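Local coordinates for protein pyruvate formate-lyase 2 (Archaeoglobus fulgidus, PDB 2F3O) that is a glycyl radical enzyme of undetermined specific function, probably acting as a lyase through an organic radical, at residues Asn536-Ile545 / Asn619-Tyr630; Pro94-Met102 / Tyr756-Val764. All blocks are in the same frame, centred on the assembly; numbering follows the deposited sequence.

Contact 1: residues Asn536-Ile545 / Asn619-Tyr630; sequences NFTGIQAVGI and NFRGGKFAAGCY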
ATOM      1  N   ASN A 536      14.689   9.571   4.116  1.00 38.62           N
ATOM      2  CA  ASN A 536      15.357   9.895   2.843  1.00 38.47           C
ATOM      3  C   ASN A 536      15.215  11.355   2.531  1.00 38.48           C
ATOM      4  O   ASN A 536      14.112  11.863   2.477  1.00 38.67           O
ATOM      5  CB  ASN A 536      14.783   9.101   1.678  1.00 38.48           C
ATOM      6  CG  ASN A 536      15.242   7.668   1.675  1.00 38.78           C
ATOM      7  OD1 ASN A 536      16.171   7.289   0.956  1.00 39.71           O
ATOM      8  ND2 ASN A 536      14.606   6.860   2.497  1.00 38.43           N
ATOM      9  N   PHE A 537      16.329  12.038   2.323  1.00 38.45           N
ATOM     10  CA  PHE A 537      16.284  13.476   2.115  1.00 38.36           C
ATOM     11  C   PHE A 537      17.220  13.827   0.983  1.00 38.32           C
ATOM     12  O   PHE A 537      18.012  12.985   0.565  1.00 38.52           O
ATOM     13  CB  PHE A 537      16.668  14.235   3.387  1.00 38.32           C
ATOM     14  CG  PHE A 537      15.597  14.227   4.457  1.00 38.99           C
ATOM     15  CD1 PHE A 537      15.875  13.773   5.737  1.00 39.06           C
ATOM     16  CD2 PHE A 537      14.312  14.687   4.189  1.00 40.09           C
ATOM     17  CE1 PHE A 537      14.891  13.765   6.729  1.00 38.42           C
ATOM     18  CE2 PHE A 537      13.315  14.682   5.188  1.00 39.81           C
ATOM     19  CZ  PHE A 537      13.614  14.222   6.451  1.00 38.86           C
ATOM     20  N   THR A 538      17.095  15.042   0.459  1.00 37.98           N
ATOM     21  CA  THR A 538      18.017  15.563  -0.544  1.00 37.97           C
ATOM     22  C   THR A 538      18.400  16.990  -0.165  1.00 38.19           C
ATOM     23  O   THR A 538      17.595  17.912  -0.306  1.00 38.20           O
ATOM     24  CB  THR A 538      17.422  15.531  -1.967  1.00 37.91           C
ATOM     25  OG1 THR A 538      17.077  14.195  -2.309  1.00 37.72           O
ATOM     26  CG2 THR A 538      18.425  15.998  -2.974  1.00 37.77           C
ATOM     27  N   GLY A 539      19.626  17.168   0.329  1.00 38.45           N
ATOM     28  CA  GLY A 539      20.077  18.474   0.819  1.00 38.42           C
ATOM     29  C   GLY A 539      20.476  19.441  -0.271  1.00 38.36           C
ATOM     30  O   GLY A 539      21.431  19.194  -0.991  1.00 38.77           O
ATOM     31  N   ILE A 540      19.745  20.535  -0.434  1.00 38.60           N
ATOM     32  CA  ILE A 540      20.189  21.550  -1.394  1.00 39.30           C
ATOM     33  C   ILE A 540      20.441  22.899  -0.730  1.00 39.76           C
ATOM     34  O   ILE A 540      19.772  23.244   0.236  1.00 39.78           O
ATOM     35  CB  ILE A 540      19.263  21.682  -2.628  1.00 39.25           C
ATOM     36  CG1 ILE A 540      17.853  22.067  -2.213  1.00 39.01           C
ATOM     37  CG2 ILE A 540      19.244  20.396  -3.438  1.00 38.70           C
ATOM     38  CD1 ILE A 540      16.892  22.099  -3.366  1.00 39.16           C
ATOM     39  N   GLN A 541      21.453  23.626  -1.215  1.00 40.68           N
ATOM     40  CA  GLN A 541      22.026  24.789  -0.483  1.00 41.32           C
ATOM     41  C   GLN A 541      21.858  26.134  -1.139  1.00 41.88           C
ATOM     42  O   GLN A 541      22.050  26.274  -2.341  1.00 41.96           O
ATOM     43  CB  GLN A 541      23.520  24.619  -0.264  1.00 41.19           C
ATOM     44  CG  GLN A 541      23.885  23.753   0.892  1.00 40.98           C
ATOM     45  CD  GLN A 541      23.295  22.354   0.822  1.00 39.95           C
ATOM     46  OE1 GLN A 541      22.305  22.067   1.485  1.00 41.56           O
ATOM     47  NE2 GLN A 541      23.871  21.495  -0.002  1.00 38.23           N
ATOM     48  N   ALA A 542      21.533  27.133  -0.328  1.00 42.72           N
ATOM     49  CA  ALA A 542      21.448  28.509  -0.810  1.00 43.56           C
ATOM     50  C   ALA A 542      22.792  29.211  -0.687  1.00 44.21           C
ATOM     51  O   ALA A 542      23.385  29.271   0.383  1.00 44.07           O
ATOM     52  CB  ALA A 542      20.410  29.263  -0.046  1.00 43.13           C
ATOM     53  N   VAL A 543      23.296  29.722  -1.793  1.00 45.30           N
ATOM     54  CA  VAL A 543      24.425  30.616  -1.697  1.00 46.62           C
ATOM     55  C   VAL A 543      24.094  32.023  -2.216  1.00 47.44           C
ATOM     56  O   VAL A 543      23.434  32.197  -3.261  1.00 47.56           O
ATOM     57  CB  VAL A 543      25.755  29.994  -2.236  1.00 46.58           C
ATOM     58  CG1 VAL A 543      25.537  28.604  -2.807  1.00 47.06           C
ATOM     59  CG2 VAL A 543      26.451  30.906  -3.219  1.00 47.02           C
ATOM     60  N   GLY A 544      24.498  33.018  -1.421  1.00 48.37           N
ATOM     61  CA  GLY A 544      24.314  34.431  -1.758  1.00 49.20           C
ATOM     62  C   GLY A 544      23.101  35.041  -1.084  1.00 49.73           C
ATOM     63  O   GLY A 544      22.439  35.921  -1.642  1.00 49.92           O
ATOM     64  N   ILE A 545      22.796  34.578   0.119  1.00 50.33           N
ATOM     65  CA  ILE A 545      21.560  35.001   0.749  1.00 50.86           C
ATOM     66  C   ILE A 545      21.684  36.401   1.277  1.00 51.53           C
ATOM     67  O   ILE A 545      20.699  37.133   1.322  1.00 51.80           O
ATOM     68  CB  ILE A 545      21.045  34.027   1.832  1.00 50.60           C
ATOM     69  CG1 ILE A 545      22.049  33.837   2.964  1.00 49.87           C
ATOM     70  CG2 ILE A 545      20.759  32.712   1.215  1.00 50.41           C
ATOM     71  CD1 ILE A 545      21.391  33.389   4.249  1.00 49.46           C
ATOM     72  N   ASN A 619      11.611  13.910  -3.134  1.00 39.20           N
ATOM     73  CA  ASN A 619      12.620  13.327  -3.959  1.00 38.32           C
ATOM     74  C   ASN A 619      12.244  11.917  -4.441  1.00 37.64           C
ATOM     75  O   ASN A 619      11.216  11.340  -4.032  1.00 36.83           O
ATOM     76  CB  ASN A 619      13.965  13.352  -3.237  1.00 38.59           C
ATOM     77  CG  ASN A 619      13.987  12.452  -2.005  1.00 39.65           C
ATOM     78  OD1 ASN A 619      12.990  11.822  -1.661  1.00 40.35           O
ATOM     79  ND2 ASN A 619      15.133  12.386  -1.340  1.00 39.60           N
ATOM     80  N   PHE A 620      13.113  11.388  -5.300  1.00 36.67           N
ATOM     81  CA  PHE A 620      12.953  10.107  -5.941  1.00 35.69           C
ATOM     82  C   PHE A 620      12.972   8.986  -4.935  1.00 34.94           C
ATOM     83  O   PHE A 620      12.267   7.991  -5.095  1.00 34.56           O
ATOM     84  CB  PHE A 620      14.086   9.903  -6.936  1.00 36.03           C
ATOM     85  CG  PHE A 620      14.193   8.498  -7.454  1.00 36.50           C
ATOM     86  CD1 PHE A 620      13.280   8.018  -8.371  1.00 36.66           C
ATOM     87  CD2 PHE A 620      15.204   7.662  -7.029  1.00 37.27           C
ATOM     88  CE1 PHE A 620      13.367   6.753  -8.853  1.00 36.26           C
ATOM     89  CE2 PHE A 620      15.286   6.385  -7.503  1.00 37.73           C
ATOM     90  CZ  PHE A 620      14.367   5.932  -8.421  1.00 37.34           C
ATOM     91  N   ARG A 621      13.771   9.154  -3.889  1.00 34.01           N
ATOM     92  CA  ARG A 621      13.896   8.114  -2.881  1.00 33.52           C
ATOM     93  C   ARG A 621      12.758   8.141  -1.875  1.00 33.25           C
ATOM     94  O   ARG A 621      12.828   7.467  -0.860  1.00 34.14           O
ATOM     95  CB  ARG A 621      15.255   8.157  -2.168  1.00 33.03           C
ATOM     96  CG  ARG A 621      16.415   7.691  -3.019  1.00 32.80           C
ATOM     97  CD  ARG A 621      17.746   7.870  -2.311  1.00 33.70           C
ATOM     98  NE  ARG A 621      18.249   9.230  -2.458  1.00 35.64           N
ATOM     99  CZ  ARG A 621      18.240  10.149  -1.494  1.00 36.09           C
ATOM    100  NH1 ARG A 621      17.770   9.867  -0.276  1.00 35.36           N
ATOM    101  NH2 ARG A 621      18.714  11.360  -1.754  1.00 36.50           N
ATOM    102  N   GLY A 622      11.723   8.924  -2.126  1.00 32.65           N
ATOM    103  CA  GLY A 622      10.489   8.757  -1.385  1.00 32.63           C
ATOM    104  C   GLY A 622      10.355   9.552  -0.117  1.00 33.22           C
ATOM    105  O   GLY A 622       9.427   9.342   0.650  1.00 32.99           O
ATOM    106  N   GLY A 623      11.299  10.463   0.103  1.00 34.38           N
ATOM    107  CA  GLY A 623      11.236  11.445   1.184  1.00 35.08           C
ATOM    108  C   GLY A 623      11.086  12.832   0.596  1.00 35.68           C
ATOM    109  O   GLY A 623      10.466  12.995  -0.448  1.00 36.04           O
ATOM    110  N   LYS A 624      11.654  13.831   1.251  1.00 36.43           N
ATOM    111  CA  LYS A 624      11.498  15.213   0.818  1.00 37.17           C
ATOM    112  C   LYS A 624      12.834  15.888   0.652  1.00 37.16           C
ATOM    113  O   LYS A 624      13.853  15.357   1.050  1.00 37.65           O
ATOM    114  CB  LYS A 624      10.684  15.978   1.841  1.00 37.75           C
ATOM    115  CG  LYS A 624       9.199  15.756   1.713  1.00 40.47           C
ATOM    116  CD  LYS A 624       8.449  16.752   2.553  1.00 44.13           C
ATOM    117  CE  LYS A 624       7.332  17.349   1.716  1.00 47.74           C
ATOM    118  NZ  LYS A 624       6.174  17.805   2.553  1.00 50.24           N
ATOM    119  N   PHE A 625      12.844  17.070   0.061  1.00 37.35           N
ATOM    120  CA  PHE A 625      14.083  17.820  -0.071  1.00 37.11           C
ATOM    121  C   PHE A 625      14.358  18.539   1.229  1.00 37.59           C
ATOM    122  O   PHE A 625      13.442  18.781   2.008  1.00 37.63           O
ATOM    123  CB  PHE A 625      13.996  18.810  -1.227  1.00 37.01           C
ATOM    124  CG  PHE A 625      14.448  18.248  -2.559  1.00 35.79           C
ATOM    125  CD1 PHE A 625      13.648  17.380  -3.268  1.00 34.80           C
ATOM    126  CD2 PHE A 625      15.666  18.616  -3.104  1.00 34.79           C
ATOM    127  CE1 PHE A 625      14.067  16.877  -4.485  1.00 35.55           C
ATOM    128  CE2 PHE A 625      16.081  18.121  -4.321  1.00 35.00           C
ATOM    129  CZ  PHE A 625      15.298  17.237  -5.003  1.00 35.21           C
ATOM    130  N   ALA A 626      15.626  18.860   1.469  1.00 38.50           N
ATOM    131  CA  ALA A 626      16.056  19.461   2.733  1.00 39.54           C
ATOM    132  C   ALA A 626      16.870  20.728   2.467  1.00 40.36           C
ATOM    133  O   ALA A 626      17.849  20.670   1.727  1.00 41.07           O
ATOM    134  CB  ALA A 626      16.880  18.465   3.506  1.00 39.31           C
ATOM    135  N   ALA A 627      16.473  21.865   3.050  1.00 40.99           N
ATOM    136  CA  ALA A 627      17.152  23.163   2.784  1.00 41.19           C
ATOM    137  C   ALA A 627      18.405  23.373   3.623  1.00 41.66           C
ATOM    138  O   ALA A 627      18.367  23.255   4.860  1.00 41.80           O
ATOM    139  CB  ALA A 627      16.196  24.326   2.991  1.00 40.85           C
ATOM    140  N   GLY A 628      19.515  23.692   2.959  1.00 41.99           N
ATOM    141  CA  GLY A 628      20.756  24.048   3.663  1.00 42.44           C
ATOM    142  C   GLY A 628      21.305  25.413   3.268  1.00 42.66           C
ATOM    143  O   GLY A 628      20.902  25.980   2.251  1.00 42.65           O
ATOM    144  N   CYS A 629      22.223  25.954   4.069  1.00 42.59           N
ATOM    145  CA  CYS A 629      22.906  27.187   3.679  1.00 42.70           C
ATOM    146  C   CYS A 629      24.398  27.188   3.939  1.00 42.93           C
ATOM    147  O   CYS A 629      24.853  27.689   4.970  1.00 43.05           O
ATOM    148  CB  CYS A 629      22.292  28.396   4.370  1.00 42.86           C
ATOM    149  SG  CYS A 629      22.724  29.914   3.516  1.00 41.71           S
ATOM    150  N   TYR A 630      25.164  26.650   3.005  1.00 43.13           N
ATOM    151  CA  TYR A 630      26.601  26.645   3.159  1.00 43.78           C
ATOM    152  C   TYR A 630      27.202  26.672   1.776  1.00 44.19           C
ATOM    153  O   TYR A 630      26.588  26.164   0.846  1.00 44.39           O
ATOM    154  CB  TYR A 630      27.087  25.447   4.007  1.00 44.16           C
ATOM    155  CG  TYR A 630      26.893  24.082   3.424  1.00 44.20           C
ATOM    156  CD1 TYR A 630      27.835  23.523   2.560  1.00 44.16           C
ATOM    157  CD2 TYR A 630      25.789  23.331   3.769  1.00 44.29           C
ATOM    158  CE1 TYR A 630      27.650  22.277   2.025  1.00 44.93           C
ATOM    159  CE2 TYR A 630      25.605  22.076   3.266  1.00 44.66           C
ATOM    160  CZ  TYR A 630      26.523  21.557   2.380  1.00 45.47           C
ATOM    161  OH  TYR A 630      26.319  20.301   1.876  1.00 45.40           O
TER
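The carbonyl O of Phe-537 is gripped end-on by Arg-621: NH2 donates at 2.9 Å and NH1 at 3.2 Å, both from the same face of the carbonyl plane. NH1 also reaches Asn-536 OD1, meeting a lone pair in the amide's carbonyl plane at 3.3 Å. The bend at chi3 (-83°) turns the guanidinium toward the backbone of 536-543, so that both acceptors lie at its edge. Replacing Arg-621 by alanine removes both nitrogens and would probably leave Phe-537 O without its two side-chain donors and Asn-536 OD1 without its mate. Beside the arginine, Asn-619 ND2 lies over one guanidinium face and donates nearly straight (166°) to Thr-538 OG1 at 2.8 Å, while Asn-619 OD1 accepts from Gly-623 N within the turn. With OG1 engaged, Thr-538 lays CB over the face of the Phe-625 ring, 3.8 Å from its centroid; Ile-540 CD1 adds apolar contact with the same ring. On the other side of the sheet, the Gln-541 amide stacks almost parallel to the Tyr-630 ring (8°), and Gln-541 CG makes a CH-pi contact, 3.6 Å from the ring centroid. Gln-541 NE2 donates to Asp-440 OD1, and Tyr-630 OH to Ser-439 O. Backbone bonds such as Ala-626 N to Thr-538 O (2.8 Å) continue to Ala-542. The two parallel strands, joined by a mainly helical connection, form a beta-alpha-beta crossover, consistent with the ten-stranded beta/alpha barrel of glycyl radical enzymes.

Contact 2: residues Pro94-Met102 / Tyr756-Val764; sequences PNRETNRLM and YFVELSRPV
The carboxylate of Glu-97 overlaps one face of the Arg-762 guanidinium, the two planes standing 74° apart. Glu-97 OE2 sits 3.2 Å from Arg-762 NE, a salt bridge approached from above the arginine, while Glu-97 OE1 lies 3.4 Å from Arg-762 CG and so rests on the aliphatic stem. Glu-97 gets there with CG between its backbone N and carbonyl carbon (chi1 76°) and a bend at chi2. Next along, the methyl CG2 of Thr-98 nestles against backbone carbonyls, 3.4 Å from Glu-759 O and also close to Leu-760 O. Both carbonyls belong to the chain that follows the C-terminal glycine-radical loop of this family, with Gly-752 the predicted radical site; strand 754-756 gives way to a 3-10 turn at 757-759 and helix 762-770, N-capped by Ser-761, and the partner is the loop between helices 83-87 and 105-119. Glu-759 supplies the one hydrogen bond directly between the segments: its OE2 accepts from Asn-99 N at 2.8 Å (159°), and a water donates to Glu-759 OE2 (3.2 Å) and, weakly, to Glu-97 O, bridging the segments again. Behind this bond Arg-96 braces the loop, its NE and NH2 holding Asn-99 O side-on at 3.2 and 3.0 Å. Arg-96 NH2 also donates to Phe-318 O, and the Asn-99 amide is fixed by Gln-329 NE2 at OD1 and Pro-316 O at ND2.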
ATOM      1  N   PRO A  94      50.518  17.762 -12.312  1.00 71.16           N
ATOM      2  CA  PRO A  94      51.660  17.932 -11.393  1.00 71.54           C
ATOM      3  C   PRO A  94      52.096  19.384 -11.215  1.00 71.93           C
ATOM      4  O   PRO A  94      52.568  19.749 -10.146  1.00 71.73           O
ATOM      5  CB  PRO A  94      52.785  17.107 -12.040  1.00 71.55           C
ATOM      6  CG  PRO A  94      52.187  16.456 -13.256  1.00 71.38           C
ATOM      7  CD  PRO A  94      50.951  17.209 -13.611  1.00 71.10           C
ATOM      8  N   ASN A  95      51.914  20.202 -12.246  1.00 72.66           N
ATOM      9  CA  ASN A  95      52.229  21.621 -12.163  1.00 73.48           C
ATOM     10  C   ASN A  95      51.025  22.550 -12.270  1.00 73.71           C
ATOM     11  O   ASN A  95      50.782  23.141 -13.328  1.00 74.01           O
ATOM     12  CB  ASN A  95      53.264  21.997 -13.219  1.00 73.76           C
ATOM     13  CG  ASN A  95      54.616  22.322 -12.606  1.00 75.04           C
ATOM     14  OD1 ASN A  95      55.148  23.430 -12.782  1.00 75.77           O
ATOM     15  ND2 ASN A  95      55.169  21.365 -11.854  1.00 75.31           N
ATOM     16  N   ARG A  96      50.263  22.651 -11.184  1.00 73.78           N
ATOM     17  CA  ARG A  96      49.193  23.644 -11.060  1.00 73.64           C
ATOM     18  C   ARG A  96      49.218  24.142  -9.633  1.00 73.80           C
ATOM     19  O   ARG A  96      49.765  23.465  -8.757  1.00 73.79           O
ATOM     20  CB  ARG A  96      47.827  23.068 -11.415  1.00 73.54           C
ATOM     21  CG  ARG A  96      47.406  21.859 -10.599  1.00 73.13           C
ATOM     22  CD  ARG A  96      45.967  21.470 -10.926  1.00 72.59           C
ATOM     23  NE  ARG A  96      45.458  20.423 -10.044  1.00 72.03           N
ATOM     24  CZ  ARG A  96      44.227  19.921 -10.096  1.00 71.16           C
ATOM     25  NH1 ARG A  96      43.357  20.359 -10.998  1.00 70.59           N
ATOM     26  NH2 ARG A  96      43.871  18.975  -9.243  1.00 70.81           N
ATOM     27  N   GLU A  97      48.639  25.318  -9.395  1.00 74.03           N
ATOM     28  CA  GLU A  97      48.907  26.035  -8.141  1.00 74.36           C
ATOM     29  C   GLU A  97      48.274  25.441  -6.864  1.00 73.95           C
ATOM     30  O   GLU A  97      48.860  25.529  -5.790  1.00 74.00           O
ATOM     31  CB  GLU A  97      48.666  27.557  -8.276  1.00 74.54           C
ATOM     32  CG  GLU A  97      47.210  28.015  -8.287  1.00 76.32           C
ATOM     33  CD  GLU A  97      47.022  29.390  -7.630  1.00 78.94           C
ATOM     34  OE1 GLU A  97      45.898  29.954  -7.702  1.00 79.21           O
ATOM     35  OE2 GLU A  97      47.998  29.903  -7.032  1.00 79.71           O
ATOM     36  N   THR A  98      47.106  24.811  -6.991  1.00 73.57           N
ATOM     37  CA  THR A  98      46.405  24.209  -5.852  1.00 72.93           C
ATOM     38  C   THR A  98      46.088  22.753  -6.138  1.00 72.50           C
ATOM     39  O   THR A  98      45.732  22.409  -7.262  1.00 72.22           O
ATOM     40  CB  THR A  98      45.070  24.921  -5.587  1.00 73.08           C
ATOM     41  OG1 THR A  98      44.327  25.009  -6.811  1.00 73.01           O
ATOM     42  CG2 THR A  98      45.306  26.327  -5.062  1.00 73.19           C
ATOM     43  N   ASN A  99      46.217  21.919  -5.110  1.00 72.27           N
ATOM     44  CA  ASN A  99      45.897  20.483  -5.172  1.00 72.04           C
ATOM     45  C   ASN A  99      46.615  19.752  -6.306  1.00 71.92           C
ATOM     46  O   ASN A  99      45.998  19.104  -7.155  1.00 71.45           O
ATOM     47  CB  ASN A  99      44.381  20.269  -5.229  1.00 72.08           C
ATOM     48  CG  ASN A  99      43.963  18.866  -4.839  1.00 71.53           C
ATOM     49  OD1 ASN A  99      44.466  18.292  -3.874  1.00 71.42           O
ATOM     50  ND2 ASN A  99      43.026  18.312  -5.590  1.00 70.32           N
ATOM     51  N   ARG A 100      47.933  19.906  -6.314  1.00 72.05           N
ATOM     52  CA  ARG A 100      48.789  19.265  -7.297  1.00 72.26           C
ATOM     53  C   ARG A 100      48.864  17.760  -7.058  1.00 71.40           C
ATOM     54  O   ARG A 100      48.908  17.294  -5.924  1.00 71.25           O
ATOM     55  CB  ARG A 100      50.191  19.897  -7.296  1.00 72.37           C
ATOM     56  CG  ARG A 100      50.895  19.939  -5.927  1.00 73.62           C
ATOM     57  CD  ARG A 100      52.215  20.700  -6.004  1.00 73.85           C
ATOM     58  NE  ARG A 100      52.206  21.664  -7.107  1.00 76.23           N
ATOM     59  CZ  ARG A 100      53.289  22.292  -7.563  1.00 77.53           C
ATOM     60  NH1 ARG A 100      54.482  22.071  -7.008  1.00 77.86           N
ATOM     61  NH2 ARG A 100      53.182  23.142  -8.581  1.00 78.09           N
ATOM     62  N   LEU A 101      48.840  17.004  -8.146  1.00 70.89           N
ATOM     63  CA  LEU A 101      48.868  15.553  -8.076  1.00 70.35           C
ATOM     64  C   LEU A 101      49.908  15.064  -9.061  1.00 70.00           C
ATOM     65  O   LEU A 101      49.818  15.368 -10.246  1.00 69.75           O
ATOM     66  CB  LEU A 101      47.495  14.981  -8.455  1.00 70.47           C
ATOM     67  CG  LEU A 101      46.255  15.371  -7.636  1.00 70.07           C
ATOM     68  CD1 LEU A 101      44.948  15.082  -8.375  1.00 68.82           C
ATOM     69  CD2 LEU A 101      46.292  14.672  -6.293  1.00 69.83           C
ATOM     70  N   MET A 102      50.902  14.324  -8.585  1.00 69.71           N
ATOM     71  CA  MET A 102      51.889  13.773  -9.498  1.00 69.79           C
ATOM     72  C   MET A 102      51.197  12.673 -10.275  1.00 69.74           C
ATOM     73  O   MET A 102      50.442  11.893  -9.706  1.00 69.76           O
ATOM     74  CB  MET A 102      53.087  13.183  -8.755  1.00 69.70           C
ATOM     75  CG  MET A 102      53.561  13.973  -7.561  1.00 69.53           C
ATOM     76  SD  MET A 102      54.758  13.046  -6.568  1.00 70.15           S
ATOM     77  CE  MET A 102      54.136  11.348  -6.613  1.00 69.40           C
ATOM     78  N   TYR A 756      44.527  23.460   4.254  1.00 47.95           N
ATOM     79  CA  TYR A 756      45.849  24.079   4.359  1.00 48.07           C
ATOM     80  C   TYR A 756      45.805  25.313   3.483  1.00 49.28           C
ATOM     81  O   TYR A 756      45.531  25.208   2.289  1.00 49.47           O
ATOM     82  CB  TYR A 756      46.937  23.131   3.874  1.00 46.82           C
ATOM     83  CG  TYR A 756      47.111  21.933   4.752  1.00 44.96           C
ATOM     84  CD1 TYR A 756      47.301  22.073   6.119  1.00 43.66           C
ATOM     85  CD2 TYR A 756      47.100  20.657   4.217  1.00 44.00           C
ATOM     86  CE1 TYR A 756      47.461  20.971   6.933  1.00 43.29           C
ATOM     87  CE2 TYR A 756      47.264  19.548   5.017  1.00 43.55           C
ATOM     88  CZ  TYR A 756      47.444  19.714   6.368  1.00 44.04           C
ATOM     89  OH  TYR A 756      47.590  18.611   7.152  1.00 44.89           O
ATOM     90  N   PHE A 757      46.054  26.475   4.081  1.00 50.78           N
ATOM     91  CA  PHE A 757      45.922  27.761   3.401  1.00 52.47           C
ATOM     92  C   PHE A 757      46.559  27.788   2.016  1.00 53.27           C
ATOM     93  O   PHE A 757      46.027  28.403   1.095  1.00 53.32           O
ATOM     94  CB  PHE A 757      46.519  28.870   4.260  1.00 52.96           C
ATOM     95  CG  PHE A 757      46.398  30.228   3.651  1.00 54.37           C
ATOM     96  CD1 PHE A 757      45.242  30.965   3.817  1.00 56.23           C
ATOM     97  CD2 PHE A 757      47.440  30.777   2.904  1.00 55.53           C
ATOM     98  CE1 PHE A 757      45.123  32.239   3.248  1.00 57.57           C
ATOM     99  CE2 PHE A 757      47.325  32.037   2.325  1.00 56.32           C
ATOM    100  CZ  PHE A 757      46.173  32.776   2.508  1.00 56.12           C
ATOM    101  N   VAL A 758      47.700  27.109   1.898  1.00 54.40           N
ATOM    102  CA  VAL A 758      48.469  26.953   0.657  1.00 55.31           C
ATOM    103  C   VAL A 758      47.660  26.329  -0.491  1.00 55.75           C
ATOM    104  O   VAL A 758      47.856  26.651  -1.664  1.00 55.80           O
ATOM    105  CB  VAL A 758      49.737  26.112   0.962  1.00 55.37           C
ATOM    106  CG1 VAL A 758      50.451  25.651  -0.317  1.00 55.91           C
ATOM    107  CG2 VAL A 758      50.665  26.905   1.858  1.00 55.36           C
ATOM    108  N   GLU A 759      46.709  25.473  -0.139  1.00 56.35           N
ATOM    109  CA  GLU A 759      45.902  24.781  -1.128  1.00 56.99           C
ATOM    110  C   GLU A 759      44.626  25.502  -1.573  1.00 57.05           C
ATOM    111  O   GLU A 759      43.861  24.964  -2.354  1.00 57.13           O
ATOM    112  CB  GLU A 759      45.605  23.374  -0.631  1.00 56.82           C
ATOM    113  CG  GLU A 759      46.865  22.654  -0.194  1.00 58.41           C
ATOM    114  CD  GLU A 759      47.798  22.289  -1.370  1.00 61.52           C
ATOM    115  OE1 GLU A 759      48.966  21.920  -1.107  1.00 62.56           O
ATOM    116  OE2 GLU A 759      47.379  22.350  -2.555  1.00 62.71           O
ATOM    117  N   LEU A 760      44.414  26.717  -1.089  1.00 57.34           N
ATOM    118  CA  LEU A 760      43.292  27.535  -1.521  1.00 57.76           C
ATOM    119  C   LEU A 760      43.713  28.423  -2.666  1.00 58.43           C
ATOM    120  O   LEU A 760      44.828  28.901  -2.675  1.00 58.97           O
ATOM    121  CB  LEU A 760      42.845  28.415  -0.371  1.00 57.45           C
ATOM    122  CG  LEU A 760      42.361  27.631   0.836  1.00 56.77           C
ATOM    123  CD1 LEU A 760      42.268  28.526   2.040  1.00 56.27           C
ATOM    124  CD2 LEU A 760      41.020  27.077   0.493  1.00 57.05           C
ATOM    125  N   SER A 761      42.817  28.664  -3.620  1.00 59.42           N
ATOM    126  CA  SER A 761      43.103  29.514  -4.788  1.00 60.23           C
ATOM    127  C   SER A 761      43.296  30.978  -4.391  1.00 60.86           C
ATOM    128  O   SER A 761      42.967  31.349  -3.269  1.00 60.54           O
ATOM    129  CB  SER A 761      41.963  29.409  -5.801  1.00 60.30           C
ATOM    130  OG  SER A 761      40.787  30.028  -5.299  1.00 60.37           O
ATOM    131  N   ARG A 762      43.835  31.793  -5.305  1.00 61.93           N
ATOM    132  CA  ARG A 762      44.057  33.239  -5.043  1.00 62.87           C
ATOM    133  C   ARG A 762      42.795  33.979  -4.648  1.00 62.56           C
ATOM    134  O   ARG A 762      42.832  34.683  -3.638  1.00 62.39           O
ATOM    135  CB  ARG A 762      44.730  33.996  -6.205  1.00 63.40           C
ATOM    136  CG  ARG A 762      45.878  33.287  -6.850  1.00 66.39           C
ATOM    137  CD  ARG A 762      47.230  33.849  -6.426  1.00 70.70           C
ATOM    138  NE  ARG A 762      48.310  33.038  -7.000  1.00 73.83           N
ATOM    139  CZ  ARG A 762      48.737  33.110  -8.265  1.00 74.89           C
ATOM    140  NH1 ARG A 762      48.196  33.974  -9.128  1.00 75.00           N
ATOM    141  NH2 ARG A 762      49.720  32.312  -8.673  1.00 74.89           N
ATOM    142  N   PRO A 763      41.685  33.835  -5.429  1.00 62.62           N
ATOM    143  CA  PRO A 763      40.472  34.482  -4.926  1.00 62.77           C
ATOM    144  C   PRO A 763      40.048  34.019  -3.526  1.00 63.13           C
ATOM    145  O   PRO A 763      39.631  34.848  -2.721  1.00 63.00           O
ATOM    146  CB  PRO A 763      39.418  34.122  -5.985  1.00 62.41           C
ATOM    147  CG  PRO A 763      40.192  33.918  -7.221  1.00 61.92           C
ATOM    148  CD  PRO A 763      41.417  33.202  -6.741  1.00 62.32           C
ATOM    149  N   VAL A 764      40.194  32.728  -3.228  1.00 63.80           N
ATOM    150  CA  VAL A 764      39.751  32.214  -1.931  1.00 64.36           C
ATOM    151  C   VAL A 764      40.683  32.650  -0.800  1.00 65.00           C
ATOM    152  O   VAL A 764      40.202  33.051   0.252  1.00 65.29           O
ATOM    153  CB  VAL A 764      39.497  30.683  -1.949  1.00 64.21           C
ATOM    154  CG1 VAL A 764      39.110  30.173  -0.571  1.00 63.83           C
ATOM    155  CG2 VAL A 764      38.390  30.354  -2.927  1.00 64.12           C
TER
HETATM  156  O   HOH W   1      50.036  22.755  -4.363  1.00 43.19           O

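In the fold
Contact 1 is nested in sequence inside the long loop that contact 2 closes, yet the two do not touch: their centres are 30 Å apart, their nearest atoms about 12 Å, and they lie on opposite sides of the chain's centre. Contact 1 belongs to the sheet framework, while contact 2 joins a loop early in the chain to the C-terminal part. A glycerol, probably from the crystallisation liquor, comes to about 3 Å of the Tyr-630 side chain. As in related enzymes, the radical glycine, predicted as Gly-752 but with no radical present in this structure, probably works within the barrel; 756-764 follows it closely in sequence, whereas 536-545 and 619-630 probably form part of the barrel wall.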